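Local coordinates for protein ribonucleoside triphosphate reductase (Lactobacillus leichmannii, PDB 1L1L) that reduces ribonucleoside triphosphates to the corresponding deoxyribonucleotides as a B12-dependent (class II), allosterically regulated monomeric ribonucleotide reductase, at residues S560-I572 / F620-T634. Residues are numbered along the deposited sequence; the frame is centred on the assembly and turned at random.
Sequences SEGMHFHYGAYLI and FASAGTVSIAEQFAT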
ATOM      1  N   SER A 560      -6.969  -0.367 -16.629  1.00 33.08           N
ATOM      2  CA  SER A 560      -6.436  -1.675 -16.248  1.00 33.05           C
ATOM      3  C   SER A 560      -5.476  -1.339 -15.093  1.00 33.13           C
ATOM      4  O   SER A 560      -4.860  -0.272 -15.086  1.00 32.46           O
ATOM      5  CB  SER A 560      -5.691  -2.337 -17.423  1.00 33.28           C
ATOM      6  OG  SER A 560      -4.768  -1.459 -18.055  1.00 31.46           O
ATOM      7  N   GLU A 561      -5.363  -2.237 -14.118  1.00 33.29           N
ATOM      8  CA  GLU A 561      -4.524  -1.995 -12.942  1.00 33.95           C
ATOM      9  C   GLU A 561      -3.036  -2.288 -13.146  1.00 32.37           C
ATOM     10  O   GLU A 561      -2.642  -3.426 -13.409  1.00 32.68           O
ATOM     11  CB  GLU A 561      -5.080  -2.809 -11.774  1.00 36.33           C
ATOM     12  CG  GLU A 561      -6.601  -2.898 -11.829  1.00 40.17           C
ATOM     13  CD  GLU A 561      -7.240  -3.265 -10.504  1.00 43.12           C
ATOM     14  OE1 GLU A 561      -6.811  -4.270  -9.896  1.00 43.22           O
ATOM     15  OE2 GLU A 561      -8.182  -2.548 -10.075  1.00 44.53           O
ATOM     16  N   GLY A 562      -2.213  -1.253 -13.001  1.00 30.55           N
ATOM     17  CA  GLY A 562      -0.785  -1.412 -13.189  1.00 30.70           C
ATOM     18  C   GLY A 562      -0.535  -2.064 -14.533  1.00 31.18           C
ATOM     19  O   GLY A 562      -1.052  -1.589 -15.552  1.00 31.45           O
ATOM     20  N   MET A 563       0.235  -3.153 -14.542  1.00 29.97           N
ATOM     21  CA  MET A 563       0.526  -3.871 -15.772  1.00 30.31           C
ATOM     22  C   MET A 563      -0.388  -5.079 -15.965  1.00 29.89           C
ATOM     23  O   MET A 563      -0.243  -5.814 -16.938  1.00 30.27           O
ATOM     24  CB  MET A 563       1.977  -4.352 -15.783  1.00 31.20           C
ATOM     25  CG  MET A 563       2.315  -5.310 -14.655  1.00 31.15           C
ATOM     26  SD  MET A 563       3.776  -6.291 -15.040  1.00 32.83           S
ATOM     27  CE  MET A 563       3.005  -7.798 -15.610  1.00 30.64           C
ATOM     28  N   HIS A 564      -1.323  -5.282 -15.041  1.00 29.61           N
ATOM     29  CA  HIS A 564      -2.253  -6.411 -15.112  1.00 30.21           C
ATOM     30  C   HIS A 564      -3.157  -6.381 -16.353  1.00 29.59           C
ATOM     31  O   HIS A 564      -3.424  -5.324 -16.919  1.00 28.48           O
ATOM     32  CB  HIS A 564      -3.166  -6.435 -13.883  1.00 31.37           C
ATOM     33  CG  HIS A 564      -2.464  -6.761 -12.604  1.00 33.86           C
ATOM     34  ND1 HIS A 564      -1.112  -7.016 -12.536  1.00 34.78           N
ATOM     35  CD2 HIS A 564      -2.939  -6.907 -11.345  1.00 34.47           C
ATOM     36  CE1 HIS A 564      -0.784  -7.307 -11.291  1.00 35.15           C
ATOM     37  NE2 HIS A 564      -1.874  -7.250 -10.548  1.00 35.44           N
ATOM     38  N   PHE A 565      -3.636  -7.554 -16.745  1.00 29.05           N
ATOM     39  CA  PHE A 565      -4.538  -7.684 -17.880  1.00 29.77           C
ATOM     40  C   PHE A 565      -5.946  -7.685 -17.308  1.00 29.93           C
ATOM     41  O   PHE A 565      -6.131  -7.827 -16.101  1.00 28.97           O
ATOM     42  CB  PHE A 565      -4.264  -8.988 -18.622  1.00 30.44           C
ATOM     43  CG  PHE A 565      -2.972  -8.985 -19.383  1.00 32.37           C
ATOM     44  CD1 PHE A 565      -2.915  -8.469 -20.680  1.00 33.38           C
ATOM     45  CD2 PHE A 565      -1.800  -9.460 -18.799  1.00 32.51           C
ATOM     46  CE1 PHE A 565      -1.710  -8.426 -21.380  1.00 32.96           C
ATOM     47  CE2 PHE A 565      -0.586  -9.419 -19.495  1.00 32.56           C
ATOM     48  CZ  PHE A 565      -0.544  -8.902 -20.788  1.00 33.29           C
ATOM     49  N   HIS A 566      -6.942  -7.522 -18.166  1.00 30.33           N
ATOM     50  CA  HIS A 566      -8.325  -7.507 -17.708  1.00 31.25           C
ATOM     51  C   HIS A 566      -8.837  -8.907 -17.391  1.00 31.47           C
ATOM     52  O   HIS A 566      -8.414  -9.890 -18.005  1.00 31.75           O
ATOM     53  CB  HIS A 566      -9.208  -6.874 -18.779  1.00 31.00           C
ATOM     54  CG  HIS A 566      -9.040  -5.394 -18.897  1.00 31.18           C
ATOM     55  ND1 HIS A 566      -9.531  -4.514 -17.956  1.00 31.34           N
ATOM     56  CD2 HIS A 566      -8.425  -4.637 -19.837  1.00 31.47           C
ATOM     57  CE1 HIS A 566      -9.227  -3.278 -18.311  1.00 30.86           C
ATOM     58  NE2 HIS A 566      -8.554  -3.326 -19.448  1.00 30.88           N
ATOM     59  N   TYR A 567      -9.742  -8.996 -16.425  1.00 31.68           N
ATOM     60  CA  TYR A 567     -10.315 -10.283 -16.078  1.00 32.87           C
ATOM     61  C   TYR A 567     -11.110 -10.824 -17.265  1.00 32.63           C
ATOM     62  O   TYR A 567     -11.181 -12.034 -17.467  1.00 31.39           O
ATOM     63  CB  TYR A 567     -11.214 -10.151 -14.845  1.00 34.83           C
ATOM     64  CG  TYR A 567     -11.870 -11.448 -14.443  1.00 37.39           C
ATOM     65  CD1 TYR A 567     -13.121 -11.805 -14.943  1.00 38.97           C
ATOM     66  CD2 TYR A 567     -11.222 -12.340 -13.591  1.00 39.05           C
ATOM     67  CE1 TYR A 567     -13.710 -13.017 -14.607  1.00 39.92           C
ATOM     68  CE2 TYR A 567     -11.800 -13.551 -13.250  1.00 40.47           C
ATOM     69  CZ  TYR A 567     -13.045 -13.883 -13.760  1.00 40.89           C
ATOM     70  OH  TYR A 567     -13.625 -15.080 -13.415  1.00 42.79           O
ATOM     71  N   GLY A 568     -11.694  -9.918 -18.054  1.00 32.84           N
ATOM     72  CA  GLY A 568     -12.476 -10.317 -19.220  1.00 33.67           C
ATOM     73  C   GLY A 568     -12.842  -9.145 -20.125  1.00 34.36           C
ATOM     74  O   GLY A 568     -12.875  -8.006 -19.675  1.00 34.06           O
ATOM     75  N   ALA A 569     -13.127  -9.422 -21.395  1.00 34.48           N
ATOM     76  CA  ALA A 569     -13.482  -8.379 -22.370  1.00 33.97           C
ATOM     77  C   ALA A 569     -14.791  -7.676 -22.016  1.00 33.90           C
ATOM     78  O   ALA A 569     -14.873  -6.447 -21.995  1.00 33.62           O
ATOM     79  CB  ALA A 569     -13.592  -8.992 -23.757  1.00 33.73           C
ATOM     80  N   TYR A 570     -15.814  -8.476 -21.753  1.00 33.85           N
ATOM     81  CA  TYR A 570     -17.126  -7.970 -21.382  1.00 34.40           C
ATOM     82  C   TYR A 570     -17.491  -8.672 -20.082  1.00 33.76           C
ATOM     83  O   TYR A 570     -17.475  -9.901 -20.006  1.00 34.42           O
ATOM     84  CB  TYR A 570     -18.146  -8.309 -22.466  1.00 35.66           C
ATOM     85  CG  TYR A 570     -17.873  -7.635 -23.786  1.00 37.46           C
ATOM     86  CD1 TYR A 570     -18.167  -6.284 -23.974  1.00 37.63           C
ATOM     87  CD2 TYR A 570     -17.300  -8.339 -24.844  1.00 37.76           C
ATOM     88  CE1 TYR A 570     -17.901  -5.653 -25.182  1.00 38.31           C
ATOM     89  CE2 TYR A 570     -17.027  -7.714 -26.057  1.00 38.24           C
ATOM     90  CZ  TYR A 570     -17.330  -6.371 -26.218  1.00 38.50           C
ATOM     91  OH  TYR A 570     -17.054  -5.745 -27.417  1.00 40.28           O
ATOM     92  N   LEU A 571     -17.824  -7.895 -19.063  1.00 33.35           N
ATOM     93  CA  LEU A 571     -18.151  -8.482 -17.775  1.00 33.27           C
ATOM     94  C   LEU A 571     -19.258  -7.750 -17.041  1.00 32.78           C
ATOM     95  O   LEU A 571     -19.575  -6.603 -17.343  1.00 32.24           O
ATOM     96  CB  LEU A 571     -16.926  -8.443 -16.858  1.00 33.79           C
ATOM     97  CG  LEU A 571     -15.581  -9.064 -17.227  1.00 35.69           C
ATOM     98  CD1 LEU A 571     -14.503  -8.423 -16.370  1.00 35.97           C
ATOM     99  CD2 LEU A 571     -15.621 -10.565 -17.011  1.00 36.00           C
ATOM    100  N   ILE A 572     -19.831  -8.441 -16.064  1.00 31.47           N
ATOM    101  CA  ILE A 572     -20.812  -7.842 -15.182  1.00 31.29           C
ATOM    102  C   ILE A 572     -20.002  -7.757 -13.895  1.00 31.43           C
ATOM    103  O   ILE A 572     -19.642  -8.789 -13.320  1.00 31.72           O
ATOM    104  CB  ILE A 572     -22.024  -8.748 -14.897  1.00 31.22           C
ATOM    105  CG1 ILE A 572     -22.939  -8.836 -16.118  1.00 31.59           C
ATOM    106  CG2 ILE A 572     -22.787  -8.206 -13.692  1.00 30.74           C
ATOM    107  CD1 ILE A 572     -23.485  -7.507 -16.593  1.00 33.11           C
ATOM    108  N   PHE A 620      -6.532  -8.839 -27.889  1.00 39.39           N
ATOM    109  CA  PHE A 620      -7.007  -8.632 -26.529  1.00 38.26           C
ATOM    110  C   PHE A 620      -6.769  -9.924 -25.772  1.00 38.48           C
ATOM    111  O   PHE A 620      -7.099 -11.003 -26.265  1.00 38.18           O
ATOM    112  CB  PHE A 620      -8.506  -8.333 -26.502  1.00 37.14           C
ATOM    113  CG  PHE A 620      -9.053  -8.161 -25.111  1.00 35.71           C
ATOM    114  CD1 PHE A 620      -8.919  -6.949 -24.444  1.00 34.87           C
ATOM    115  CD2 PHE A 620      -9.636  -9.231 -24.443  1.00 34.32           C
ATOM    116  CE1 PHE A 620      -9.353  -6.804 -23.126  1.00 34.68           C
ATOM    117  CE2 PHE A 620     -10.073  -9.103 -23.124  1.00 33.72           C
ATOM    118  CZ  PHE A 620      -9.931  -7.889 -22.464  1.00 32.80           C
ATOM    119  N   ALA A 621      -6.215  -9.818 -24.571  1.00 38.32           N
ATOM    120  CA  ALA A 621      -5.946 -11.001 -23.767  1.00 37.97           C
ATOM    121  C   ALA A 621      -6.527 -10.849 -22.369  1.00 38.15           C
ATOM    122  O   ALA A 621      -6.300  -9.838 -21.707  1.00 37.99           O
ATOM    123  CB  ALA A 621      -4.447 -11.235 -23.681  1.00 38.13           C
ATOM    124  N   SER A 622      -7.290 -11.846 -21.929  1.00 38.22           N
ATOM    125  CA  SER A 622      -7.872 -11.811 -20.590  1.00 38.22           C
ATOM    126  C   SER A 622      -6.889 -12.516 -19.657  1.00 37.50           C
ATOM    127  O   SER A 622      -6.212 -13.457 -20.071  1.00 37.60           O
ATOM    128  CB  SER A 622      -9.227 -12.516 -20.574  1.00 38.96           C
ATOM    129  OG  SER A 622      -9.105 -13.849 -21.032  1.00 41.61           O
ATOM    130  N   ALA A 623      -6.820 -12.061 -18.409  1.00 35.98           N
ATOM    131  CA  ALA A 623      -5.894 -12.610 -17.418  1.00 36.19           C
ATOM    132  C   ALA A 623      -5.860 -14.132 -17.370  1.00 36.68           C
ATOM    133  O   ALA A 623      -4.797 -14.731 -17.193  1.00 36.78           O
ATOM    134  CB  ALA A 623      -6.219 -12.051 -16.033  1.00 35.69           C
ATOM    135  N   GLY A 624      -7.018 -14.757 -17.531  1.00 36.71           N
ATOM    136  CA  GLY A 624      -7.069 -16.205 -17.491  1.00 37.41           C
ATOM    137  C   GLY A 624      -6.427 -16.895 -18.680  1.00 37.62           C
ATOM    138  O   GLY A 624      -6.061 -18.070 -18.590  1.00 38.26           O
ATOM    139  N   THR A 625      -6.267 -16.177 -19.790  1.00 36.81           N
ATOM    140  CA  THR A 625      -5.689 -16.779 -20.985  1.00 36.45           C
ATOM    141  C   THR A 625      -4.230 -16.435 -21.237  1.00 35.93           C
ATOM    142  O   THR A 625      -3.595 -17.060 -22.089  1.00 36.24           O
ATOM    143  CB  THR A 625      -6.495 -16.410 -22.257  1.00 36.31           C
ATOM    144  OG1 THR A 625      -6.301 -15.025 -22.575  1.00 36.49           O
ATOM    145  CG2 THR A 625      -7.973 -16.678 -22.041  1.00 37.08           C
ATOM    146  N   VAL A 626      -3.690 -15.458 -20.510  1.00 34.61           N
ATOM    147  CA  VAL A 626      -2.290 -15.069 -20.700  1.00 34.29           C
ATOM    148  C   VAL A 626      -1.335 -16.080 -20.071  1.00 33.67           C
ATOM    149  O   VAL A 626      -1.399 -16.354 -18.871  1.00 34.06           O
ATOM    150  CB  VAL A 626      -2.007 -13.680 -20.105  1.00 34.62           C
ATOM    151  CG1 VAL A 626      -0.558 -13.296 -20.346  1.00 35.20           C
ATOM    152  CG2 VAL A 626      -2.928 -12.658 -20.734  1.00 33.85           C
ATOM    153  N   SER A 627      -0.439 -16.630 -20.881  1.00 32.93           N
ATOM    154  CA  SER A 627       0.499 -17.625 -20.382  1.00 31.26           C
ATOM    155  C   SER A 627       1.406 -17.080 -19.285  1.00 30.89           C
ATOM    156  O   SER A 627       1.709 -15.891 -19.238  1.00 30.53           O
ATOM    157  CB  SER A 627       1.361 -18.162 -21.523  1.00 31.77           C
ATOM    158  OG  SER A 627       2.360 -17.222 -21.870  1.00 30.92           O
ATOM    159  N   ILE A 628       1.854 -17.964 -18.400  1.00 31.28           N
ATOM    160  CA  ILE A 628       2.736 -17.540 -17.324  1.00 30.36           C
ATOM    161  C   ILE A 628       4.026 -16.980 -17.936  1.00 30.08           C
ATOM    162  O   ILE A 628       4.561 -15.980 -17.472  1.00 29.92           O
ATOM    163  CB  ILE A 628       3.042 -18.718 -16.360  1.00 30.18           C
ATOM    164  CG1 ILE A 628       3.905 -18.229 -15.194  1.00 29.26           C
ATOM    165  CG2 ILE A 628       3.701 -19.867 -17.115  1.00 30.08           C
ATOM    166  CD1 ILE A 628       4.202 -19.308 -14.158  1.00 29.66           C
ATOM    167  N   ALA A 629       4.504 -17.607 -19.006  1.00 29.81           N
ATOM    168  CA  ALA A 629       5.725 -17.142 -19.661  1.00 29.51           C
ATOM    169  C   ALA A 629       5.589 -15.699 -20.137  1.00 29.15           C
ATOM    170  O   ALA A 629       6.518 -14.895 -20.001  1.00 28.59           O
ATOM    171  CB  ALA A 629       6.072 -18.046 -20.842  1.00 30.20           C
ATOM    172  N   GLU A 630       4.433 -15.363 -20.699  1.00 29.77           N
ATOM    173  CA  GLU A 630       4.227 -14.001 -21.184  1.00 29.05           C
ATOM    174  C   GLU A 630       4.116 -12.979 -20.059  1.00 28.53           C
ATOM    175  O   GLU A 630       4.525 -11.834 -20.216  1.00 29.00           O
ATOM    176  CB  GLU A 630       2.978 -13.913 -22.067  1.00 30.46           C
ATOM    177  CG  GLU A 630       2.899 -12.575 -22.782  1.00 31.70           C
ATOM    178  CD  GLU A 630       1.667 -12.434 -23.647  1.00 33.16           C
ATOM    179  OE1 GLU A 630       1.147 -13.473 -24.115  1.00 33.74           O
ATOM    180  OE2 GLU A 630       1.235 -11.281 -23.868  1.00 33.70           O
ATOM    181  N   GLN A 631       3.542 -13.376 -18.928  1.00 27.33           N
ATOM    182  CA  GLN A 631       3.421 -12.456 -17.807  1.00 26.83           C
ATOM    183  C   GLN A 631       4.811 -12.104 -17.274  1.00 26.19           C
ATOM    184  O   GLN A 631       5.083 -10.950 -16.964  1.00 25.80           O
ATOM    185  CB  GLN A 631       2.549 -13.073 -16.703  1.00 27.49           C
ATOM    186  CG  GLN A 631       1.093 -13.218 -17.109  1.00 27.69           C
ATOM    187  CD  GLN A 631       0.205 -13.765 -16.005  1.00 28.12           C
ATOM    188  OE1 GLN A 631       0.055 -13.151 -14.946  1.00 28.97           O
ATOM    189  NE2 GLN A 631      -0.397 -14.917 -16.252  1.00 28.38           N
ATOM    190  N   PHE A 632       5.689 -13.101 -17.157  1.00 26.05           N
ATOM    191  CA  PHE A 632       7.058 -12.849 -16.701  1.00 25.92           C
ATOM    192  C   PHE A 632       7.739 -11.861 -17.657  1.00 26.69           C
ATOM    193  O   PHE A 632       8.329 -10.860 -17.225  1.00 26.35           O
ATOM    194  CB  PHE A 632       7.857 -14.157 -16.669  1.00 26.63           C
ATOM    195  CG  PHE A 632       7.882 -14.823 -15.326  1.00 27.89           C
ATOM    196  CD1 PHE A 632       8.879 -14.514 -14.401  1.00 28.31           C
ATOM    197  CD2 PHE A 632       6.929 -15.776 -14.991  1.00 27.17           C
ATOM    198  CE1 PHE A 632       8.929 -15.160 -13.157  1.00 29.73           C
ATOM    199  CE2 PHE A 632       6.973 -16.424 -13.753  1.00 28.63           C
ATOM    200  CZ  PHE A 632       7.973 -16.117 -12.838  1.00 27.83           C
ATOM    201  N   ALA A 633       7.649 -12.140 -18.961  1.00 26.57           N
ATOM    202  CA  ALA A 633       8.261 -11.271 -19.969  1.00 26.13           C
ATOM    203  C   ALA A 633       7.736  -9.845 -19.886  1.00 26.45           C
ATOM    204  O   ALA A 633       8.496  -8.890 -20.039  1.00 26.21           O
ATOM    205  CB  ALA A 633       8.017 -11.824 -21.374  1.00 24.86           C
ATOM    206  N   THR A 634       6.439  -9.699 -19.633  1.00 26.86           N
ATOM    207  CA  THR A 634       5.853  -8.366 -19.545  1.00 27.33           C
ATOM    208  C   THR A 634       6.398  -7.602 -18.339  1.00 28.05           C
ATOM    209  O   THR A 634       6.744  -6.426 -18.450  1.00 27.55           O
ATOM    210  CB  THR A 634       4.319  -8.450 -19.464  1.00 27.80           C
ATOM    211  OG1 THR A 634       3.828  -9.160 -20.607  1.00 28.48           O
ATOM    212  CG2 THR A 634       3.710  -7.073 -19.426  1.00 27.87           C
TER
HETATM  213  O   HOH W   1      -6.342  -7.137 -20.896  1.00 40.65           O
HETATM  214  O   HOH W   2      -9.393 -14.092 -16.734  1.00 39.12           O
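F565 lays its ring against V626: CG2 of V626 sits over one face, 4.0 Å from the ring centroid and 14° off the normal, a CH-pi contact. With CG of F565 anti to its carbonyl carbon, the ring reaches V626, and CD1 passes 3.8 Å from A621 O. At its far end T634 OG1 lies near the ring plane, and M563 CE packs 3.9 Å from T634 CG2. F620 fills the other end of the contact. Its CG stands anti to the backbone N (chi1 178°), which carries CE2 to 3.6 Å from A569 CB, while the F620 side chain crosses that of H566 at about a right angle.

Between these two aromatic groups the backbones join. A623 N donates to H566 O, 2.7 Å away and nearly straight at 168°; the same oxygen takes a CA-H...O contact from S622. One water accepts from H566 N and donates to A621 O; a second links Y567 O to G624 N.

The turn behind this junction is held by T625, whose N and OG1 both donate to S622 O. S627 N-caps helix 628-641 through E630 N, and T634 OG1 returns to E630 O within the helix. Further out, D479 OD1 is hydrogen-bonded to H566 NE2 and R488 forms a salt bridge with E630. The contact thus joins the loop entering strand 570-578 to the lead-in of helix 628-641. One direct and two water-mediated links pair backbone N and O atoms of 566-567 with those of 621-624, leaving side-chain cohesion across the contact mainly to apolar and aromatic packing.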